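Local structure of YciF Bacterial Stress Response Protein (Salmonella enterica subsp. enterica serovar Typhimurium, 4ERU) at residues A[36-39]-A[43-46]; A[51-56]-A[143-148]. The protein is of unknown function but probably takes part in the bacterial stress response, its ferritin-like helical bundle holding a two-metal site. One frame throughout, in Å; residues are numbered along the deposited sequence.

Contact 1 (A[36-39]-A[43-46]); sequences RATS and LSQA. With MLT (D-malate), chain C.
Thr38 meets Leu43 and Ser44 where two antiparallel helices of the ferritin-like bundle are joined by a short turn. Helix 9-37 gives way to this turn, and helix 41-66 follows. The contact forms across the helical hairpin, at one end of the bundle.

The meeting across the hairpin is by van der Waals contact. Thr38 works with both branches of its side chain. Its methyl CG2 lies against the backbone of the first turn of helix 41-66, with CG2 3.7 Å from Ser44 N. The same methyl is 4.1 Å from Ser44 CB and also touches Leu43, with CG2 3.9 Å from Leu43 CG. Thr38 OG1 is 3.8 Å from the methyl CD2 of Leu43. The Leu43 side chain also packs on Asp102 and Ile106 of helix 99-130 and on Leu156 of helix 133-159, tying the hairpin to the rest of the bundle.

The polar ends find partners close by. Thr38 OG1 is anti to the backbone N (chi1 170°), beside the carbonyl carbon. From there OG1 hydrogen-bonds Asp102 OD1 and the backbone N of Asn40. Ser44 OG bonds to Ala35 O, so a side chain of the second helix reaches a carbonyl near the end of the first. Asn40 OD1 accepts from Leu43 N, and Arg101 NH1 bonds to Ala37 O.

Arg36 does not touch helix 41-66 here; its guanidinium binds the D-malate, whose pocket also includes Lys33, Ile92 and Arg101. Its chain bends at chi3 (-61°), and the guanidinium meets the C4 carboxylate edge-on through two hydrogen bonds. Arg36 NH2 donates to malate O4 at 3.0 Å. Arg36 NE donates to malate O5 at 2.6 Å, with an almost straight N-H...O angle of 172°.

Contact 2 (A[51-56]-A[143-148]); sequences LEETQG and LDEEKQ. With MG (magnesium ion), chain D; MG (magnesium ion), chain E.
Glu145 O takes a hydrogen bond from a water 2.8 Å away and is also hydrogen-bonded to Thr149 OG1. Glu53 was modelled in two conformers, and what follows for its carboxylate holds for one of them. In that copy the same water donates to Glu53 OE1 at 2.6 Å and bridges helices 41-66 and 133-159. Thr149 OG1 is then in hydrogen-bonding contact with Glu53 OE2 as well. Glu53 CG stands anti to the backbone N (chi1 154°), and the extended chain carries its carboxylate across to helix 133-159.

In this copy the Glu53 and Glu145 side chains run past each other in opposite directions, their carboxylate planes 19° apart. Glu53 OE1 lies 3.8 Å from Glu145 CB. A second water donates to Glu53 O and Glu145 OE1. Glu145 also reaches back to helix 41-66 through a salt bridge with Arg60 and a hydrogen bond from Gln57 NE2.

Glu146 bends at chi2 (72°) and bridges the two magnesium ions. Its OE1 binds one ion at 2.5 Å, and its OE2 binds the other at 2.4 Å. His50, Glu113 and Glu116 share the first ion with it; Glu24 and Gln57 share the second. A third water also bridges both metals and donates to Thr54 OG1 at 2.8 Å.

This arrangement resembles the carboxylate-bridged dinuclear centre of ferritin-like bundles, here occupied by magnesium. The two ions probably offset much of the negative charge gathered among these helices.

Overall arrangement
Both contacts lie in one five-helix chain and share helix 41-66. Contact 1 comes first along the chain and closes before contact 2 opens. It joins the start of that helix to the end of helix 9-37, which precedes it in the chain. Contact 2 pairs the middle of the same helix with helix 133-159, far along the chain. Their centres are about 17 Å apart; their nearest atoms come within about 5 Å but do not touch. Contact 2 lies nearer the centre of the chain, at the dinuclear metal site. Contact 1 lies toward one end of the bundle, beside the malate pocket. The metal and malate sites are therefore separate places on one helical scaffold.

Contact 1 (A[36-39]-A[43-46])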
ATOM      1  N   ARG A  36       1.492  15.108  16.665  1.00 48.44           N
ATOM      2  CA  ARG A  36       2.241  16.274  17.225  1.00 51.20           C
ATOM      3  C   ARG A  36       3.026  16.996  16.160  1.00 50.02           C
ATOM      4  O   ARG A  36       3.183  18.212  16.227  1.00 51.39           O
ATOM      5  CB  ARG A  36       3.254  15.829  18.287  1.00 48.99           C
ATOM      6  CG  ARG A  36       2.656  15.248  19.500  1.00 44.96           C
ATOM      7  CD  ARG A  36       3.696  15.119  20.618  1.00 49.73           C
ATOM      8  NE  ARG A  36       4.833  14.251  20.324  1.00 42.72           N
ATOM      9  CZ  ARG A  36       4.895  12.928  20.506  1.00 43.32           C
ATOM     10  NH1 ARG A  36       3.866  12.227  20.972  1.00 39.55           N
ATOM     11  NH2 ARG A  36       6.017  12.289  20.211  1.00 44.54           N
ATOM     12  N   ALA A  37       3.511  16.228  15.179  1.00 49.16           N
ATOM     13  CA  ALA A  37       4.437  16.715  14.159  1.00 47.58           C
ATOM     14  C   ALA A  37       3.795  17.682  13.178  1.00 49.15           C
ATOM     15  O   ALA A  37       4.486  18.428  12.479  1.00 51.47           O
ATOM     16  CB  ALA A  37       5.070  15.548  13.415  1.00 50.71           C
ATOM     17  N   THR A  38       2.475  17.696  13.125  1.00 52.30           N
ATOM     18  CA  THR A  38       1.821  18.648  12.244  1.00 56.73           C
ATOM     19  C   THR A  38       1.285  19.853  12.989  1.00 65.55           C
ATOM     20  O   THR A  38       0.688  19.715  14.072  1.00 65.83           O
ATOM     21  CB  THR A  38       0.719  18.013  11.366  1.00 52.52           C
ATOM     22  OG1 THR A  38      -0.004  19.066  10.719  1.00 56.07           O
ATOM     23  CG2 THR A  38      -0.234  17.159  12.172  1.00 46.83           C
ATOM     24  N   SER A  39       1.496  21.041  12.408  1.00 73.23           N
ATOM     25  CA  SER A  39       0.927  22.289  12.940  1.00 77.59           C
ATOM     26  C   SER A  39      -0.511  22.489  12.465  1.00 74.86           C
ATOM     27  O   SER A  39      -1.255  23.266  13.075  1.00 80.49           O
ATOM     28  CB  SER A  39       1.776  23.506  12.527  1.00 83.19           C
ATOM     29  OG  SER A  39       2.076  23.411  11.138  1.00 83.80           O
ATOM     30  N   LEU A  43      -5.374  18.151  10.398  1.00 48.27           N
ATOM     31  CA  LEU A  43      -4.589  16.946  10.155  1.00 47.64           C
ATOM     32  C   LEU A  43      -4.218  16.312  11.499  1.00 47.77           C
ATOM     33  O   LEU A  43      -4.218  15.091  11.659  1.00 44.52           O
ATOM     34  CB  LEU A  43      -3.329  17.257   9.342  1.00 49.12           C
ATOM     35  CG  LEU A  43      -2.355  16.098   9.041  1.00 47.05           C
ATOM     36  CD1 LEU A  43      -3.052  14.873   8.411  1.00 37.56           C
ATOM     37  CD2 LEU A  43      -1.181  16.561   8.172  1.00 39.10           C
ATOM     38  N   SER A  44      -3.930  17.171  12.468  1.00 52.62           N
ATOM     39  CA  SER A  44      -3.642  16.733  13.815  1.00 53.07           C
ATOM     40  C   SER A  44      -4.855  15.941  14.345  1.00 51.04           C
ATOM     41  O   SER A  44      -4.700  14.834  14.877  1.00 49.08           O
ATOM     42  CB  SER A  44      -3.333  17.946  14.677  1.00 59.34           C
ATOM     43  OG  SER A  44      -2.648  17.557  15.843  1.00 68.85           O
ATOM     44  N   GLN A  45      -6.060  16.487  14.158  1.00 50.64           N
ATOM     45  CA  GLN A  45      -7.266  15.801  14.590  1.00 54.01           C
ATOM     46  C   GLN A  45      -7.500  14.480  13.850  1.00 50.99           C
ATOM     47  O   GLN A  45      -7.998  13.543  14.438  1.00 45.22           O
ATOM     48  CB  GLN A  45      -8.503  16.691  14.455  1.00 61.97           C
ATOM     49  CG  GLN A  45      -8.625  17.744  15.583  1.00 76.71           C
ATOM     50  CD  GLN A  45      -9.567  18.917  15.228  1.00 91.34           C
ATOM     51  OE1 GLN A  45     -10.284  18.881  14.215  1.00 94.89           O
ATOM     52  NE2 GLN A  45      -9.559  19.963  16.061  1.00 96.92           N
ATOM     53  N   ALA A  46      -7.152  14.426  12.566  1.00 46.97           N
ATOM     54  CA  ALA A  46      -7.358  13.224  11.768  1.00 45.08           C
ATOM     55  C   ALA A  46      -6.450  12.135  12.305  1.00 43.53           C
ATOM     56  O   ALA A  46      -6.868  10.988  12.406  1.00 40.47           O
ATOM     57  CB  ALA A  46      -7.056  13.485  10.284  1.00 42.95           C
TER
HETATM   58  C1  MLT C 201       9.224  17.136  15.834  1.00 74.63           C
HETATM   59  O1  MLT C 201      10.274  17.056  15.161  1.00 76.50           O
HETATM   60  O2  MLT C 201       8.271  17.881  15.520  1.00 65.53           O
HETATM   61  C2  MLT C 201       9.105  16.299  17.073  1.00 77.47           C
HETATM   62  O3  MLT C 201      10.057  15.232  17.018  1.00 77.26           O
HETATM   63  C3  MLT C 201       7.699  15.718  17.161  1.00 70.59           C
HETATM   64  C4  MLT C 201       7.524  15.022  18.489  1.00 62.80           C
HETATM   65  O4  MLT C 201       8.028  13.888  18.640  1.00 54.99           O
HETATM   66  O5  MLT C 201       6.880  15.605  19.385  1.00 58.00           O

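Contact 2 (A[51-56]-A[143-148])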
ATOM      1  N   LEU A  51      -6.012   7.057  15.329  1.00 41.01           N
ATOM      2  CA  LEU A  51      -5.561   6.254  16.452  1.00 41.94           C
ATOM      3  C   LEU A  51      -6.741   5.528  17.150  1.00 47.02           C
ATOM      4  O   LEU A  51      -6.683   4.326  17.394  1.00 41.96           O
ATOM      5  CB  LEU A  51      -4.766   7.118  17.434  1.00 44.71           C
ATOM      6  CG  LEU A  51      -4.391   6.468  18.768  1.00 52.22           C
ATOM      7  CD1 LEU A  51      -3.586   5.180  18.673  1.00 45.54           C
ATOM      8  CD2 LEU A  51      -3.626   7.520  19.600  1.00 54.47           C
ATOM      9  N   GLU A  52      -7.757   6.284  17.550  0.56 47.62           N
ATOM     10  CA  GLU A  52      -8.881   5.707  18.279  0.56 49.56           C
ATOM     11  C   GLU A  52      -9.561   4.626  17.424  0.56 43.33           C
ATOM     12  O   GLU A  52      -9.931   3.584  17.932  0.56 42.15           O
ATOM     13  CB  GLU A  52      -9.865   6.804  18.713  0.56 59.05           C
ATOM     14  CG  GLU A  52     -11.099   7.017  17.820  0.56 63.90           C
ATOM     15  CD  GLU A  52     -12.021   8.114  18.356  0.56 70.44           C
ATOM     16  OE1 GLU A  52     -11.619   9.312  18.339  0.56 66.39           O
ATOM     17  OE2 GLU A  52     -13.140   7.763  18.809  0.56 73.71           O
ATOM     18  N   GLU A  53      -9.673   4.888  16.114  0.56 41.27           N
ATOM     19  CA  GLU A  53     -10.251   3.965  15.123  0.56 43.69           C
ATOM     20  C   GLU A  53      -9.433   2.666  15.021  0.56 43.98           C
ATOM     21  O   GLU A  53      -9.991   1.571  14.991  0.56 44.74           O
ATOM     22  CB  GLU A  53     -10.389   4.645  13.734  0.56 42.17           C
ATOM     23  CG  GLU A  53     -10.373   3.665  12.511  0.56 43.06           C
ATOM     24  CD  GLU A  53     -10.766   4.307  11.166  0.56 41.73           C
ATOM     25  OE1 GLU A  53     -11.832   4.975  11.107  0.56 39.41           O
ATOM     26  OE2 GLU A  53     -10.016   4.129  10.161  0.56 38.15           O
ATOM     27  N   THR A  54      -8.112   2.808  14.960  1.00 43.14           N
ATOM     28  CA  THR A  54      -7.175   1.669  14.913  1.00 41.87           C
ATOM     29  C   THR A  54      -7.278   0.831  16.175  1.00 41.59           C
ATOM     30  O   THR A  54      -7.228  -0.387  16.099  1.00 43.27           O
ATOM     31  CB  THR A  54      -5.687   2.121  14.701  1.00 41.50           C
ATOM     32  OG1 THR A  54      -5.616   2.904  13.508  1.00 40.06           O
ATOM     33  CG2 THR A  54      -4.726   0.892  14.586  1.00 37.44           C
ATOM     34  N   GLN A  55      -7.459   1.487  17.320  1.00 43.47           N
ATOM     35  CA  GLN A  55      -7.700   0.782  18.571  1.00 42.61           C
ATOM     36  C   GLN A  55      -8.894  -0.173  18.423  1.00 47.31           C
ATOM     37  O   GLN A  55      -8.786  -1.344  18.767  1.00 49.51           O
ATOM     38  CB  GLN A  55      -7.947   1.773  19.706  1.00 44.98           C
ATOM     39  CG  GLN A  55      -6.710   2.654  20.125  1.00 45.50           C
ATOM     40  CD  GLN A  55      -5.654   1.841  20.879  1.00 46.03           C
ATOM     41  OE1 GLN A  55      -5.020   0.967  20.306  1.00 46.03           O
ATOM     42  NE2 GLN A  55      -5.466   2.132  22.157  1.00 41.03           N
ATOM     43  N   GLY A  56     -10.026   0.330  17.909  1.00 45.14           N
ATOM     44  CA  GLY A  56     -11.209  -0.490  17.693  1.00 44.55           C
ATOM     45  C   GLY A  56     -10.963  -1.601  16.673  1.00 42.79           C
ATOM     46  O   GLY A  56     -11.535  -2.691  16.774  1.00 44.89           O
ATOM     47  N   LEU A 143     -12.342  -2.770   6.758  1.00 43.98           N
ATOM     48  CA  LEU A 143     -11.980  -2.422   5.401  1.00 45.11           C
ATOM     49  C   LEU A 143     -12.681  -1.130   4.952  1.00 49.42           C
ATOM     50  O   LEU A 143     -12.048  -0.206   4.387  1.00 49.07           O
ATOM     51  CB  LEU A 143     -12.343  -3.571   4.464  1.00 45.22           C
ATOM     52  CG  LEU A 143     -12.093  -3.378   2.965  1.00 46.33           C
ATOM     53  CD1 LEU A 143     -10.620  -3.073   2.676  1.00 43.18           C
ATOM     54  CD2 LEU A 143     -12.540  -4.628   2.205  1.00 47.42           C
ATOM     55  N   ASP A 144     -13.982  -1.074   5.226  1.00 48.95           N
ATOM     56  CA  ASP A 144     -14.779   0.106   4.960  1.00 50.86           C
ATOM     57  C   ASP A 144     -14.211   1.331   5.665  1.00 48.47           C
ATOM     58  O   ASP A 144     -13.998   2.362   5.021  1.00 43.85           O
ATOM     59  CB  ASP A 144     -16.244  -0.136   5.366  1.00 61.09           C
ATOM     60  CG  ASP A 144     -17.096   1.104   5.189  1.00 76.03           C
ATOM     61  OD1 ASP A 144     -17.550   1.356   4.046  1.00 82.21           O
ATOM     62  OD2 ASP A 144     -17.285   1.849   6.183  1.00 82.33           O
ATOM     63  N   GLU A 145     -13.962   1.232   6.978  1.00 48.06           N
ATOM     64  CA  GLU A 145     -13.279   2.318   7.710  1.00 46.17           C
ATOM     65  C   GLU A 145     -11.923   2.729   7.089  1.00 47.10           C
ATOM     66  O   GLU A 145     -11.599   3.912   7.018  1.00 47.85           O
ATOM     67  CB  GLU A 145     -13.038   1.936   9.172  1.00 42.89           C
ATOM     68  CG  GLU A 145     -14.293   2.008  10.033  1.00 48.47           C
ATOM     69  CD  GLU A 145     -14.099   1.329  11.379  1.00 50.57           C
ATOM     70  OE1 GLU A 145     -12.963   0.880  11.695  1.00 48.45           O
ATOM     71  OE2 GLU A 145     -15.092   1.246  12.126  1.00 57.93           O
ATOM     72  N   GLU A 146     -11.135   1.755   6.651  1.00 43.86           N
ATOM     73  CA  GLU A 146      -9.813   2.073   6.118  1.00 43.67           C
ATOM     74  C   GLU A 146      -9.984   2.890   4.824  1.00 44.47           C
ATOM     75  O   GLU A 146      -9.281   3.877   4.591  1.00 40.27           O
ATOM     76  CB  GLU A 146      -9.019   0.771   5.909  1.00 51.42           C
ATOM     77  CG  GLU A 146      -7.574   0.791   6.407  1.00 60.94           C
ATOM     78  CD  GLU A 146      -7.438   0.776   7.901  1.00 63.75           C
ATOM     79  OE1 GLU A 146      -7.397   1.867   8.532  1.00 70.55           O
ATOM     80  OE2 GLU A 146      -7.309  -0.328   8.454  1.00 64.35           O
ATOM     81  N   LYS A 147     -10.956   2.514   4.000  1.00 46.14           N
ATOM     82  CA  LYS A 147     -11.211   3.258   2.766  1.00 46.83           C
ATOM     83  C   LYS A 147     -11.683   4.687   3.042  1.00 51.03           C
ATOM     84  O   LYS A 147     -11.230   5.617   2.376  1.00 48.62           O
ATOM     85  CB  LYS A 147     -12.188   2.519   1.854  1.00 48.21           C
ATOM     86  CG  LYS A 147     -11.605   1.206   1.315  1.00 48.70           C
ATOM     87  CD  LYS A 147     -12.667   0.386   0.546  1.00 52.49           C
ATOM     88  CE  LYS A 147     -11.988  -0.731  -0.227  1.00 55.64           C
ATOM     89  NZ  LYS A 147     -12.914  -1.759  -0.849  1.00 59.97           N
ATOM     90  N   GLN A 148     -12.569   4.855   4.029  1.00 49.61           N
ATOM     91  CA  GLN A 148     -12.987   6.194   4.505  1.00 48.02           C
ATOM     92  C   GLN A 148     -11.848   7.029   5.055  1.00 48.34           C
ATOM     93  O   GLN A 148     -11.824   8.243   4.875  1.00 43.17           O
ATOM     94  CB  GLN A 148     -14.085   6.080   5.579  1.00 47.43           C
ATOM     95  CG  GLN A 148     -15.356   5.428   5.024  1.00 56.50           C
ATOM     96  CD  GLN A 148     -15.881   6.188   3.797  1.00 70.85           C
ATOM     97  OE1 GLN A 148     -15.999   5.630   2.694  1.00 76.81           O
ATOM     98  NE2 GLN A 148     -16.164   7.472   3.977  1.00 70.17           N
TER
HETATM   99 MG    MG D 202      -5.077   2.431   9.107  0.62 50.68          MG
HETATM  100 MG    MG E 203      -6.335  -0.238  10.611  0.68 36.59          MG
HETATM  101  O   HOH W   1     -12.682   1.207  14.405  1.00 39.77           O
HETATM  102  O   HOH W   2     -12.947   5.628   8.799  1.00 53.95           O
HETATM  103  O   HOH W   3      -5.560   1.739  10.971  1.00 45.45           O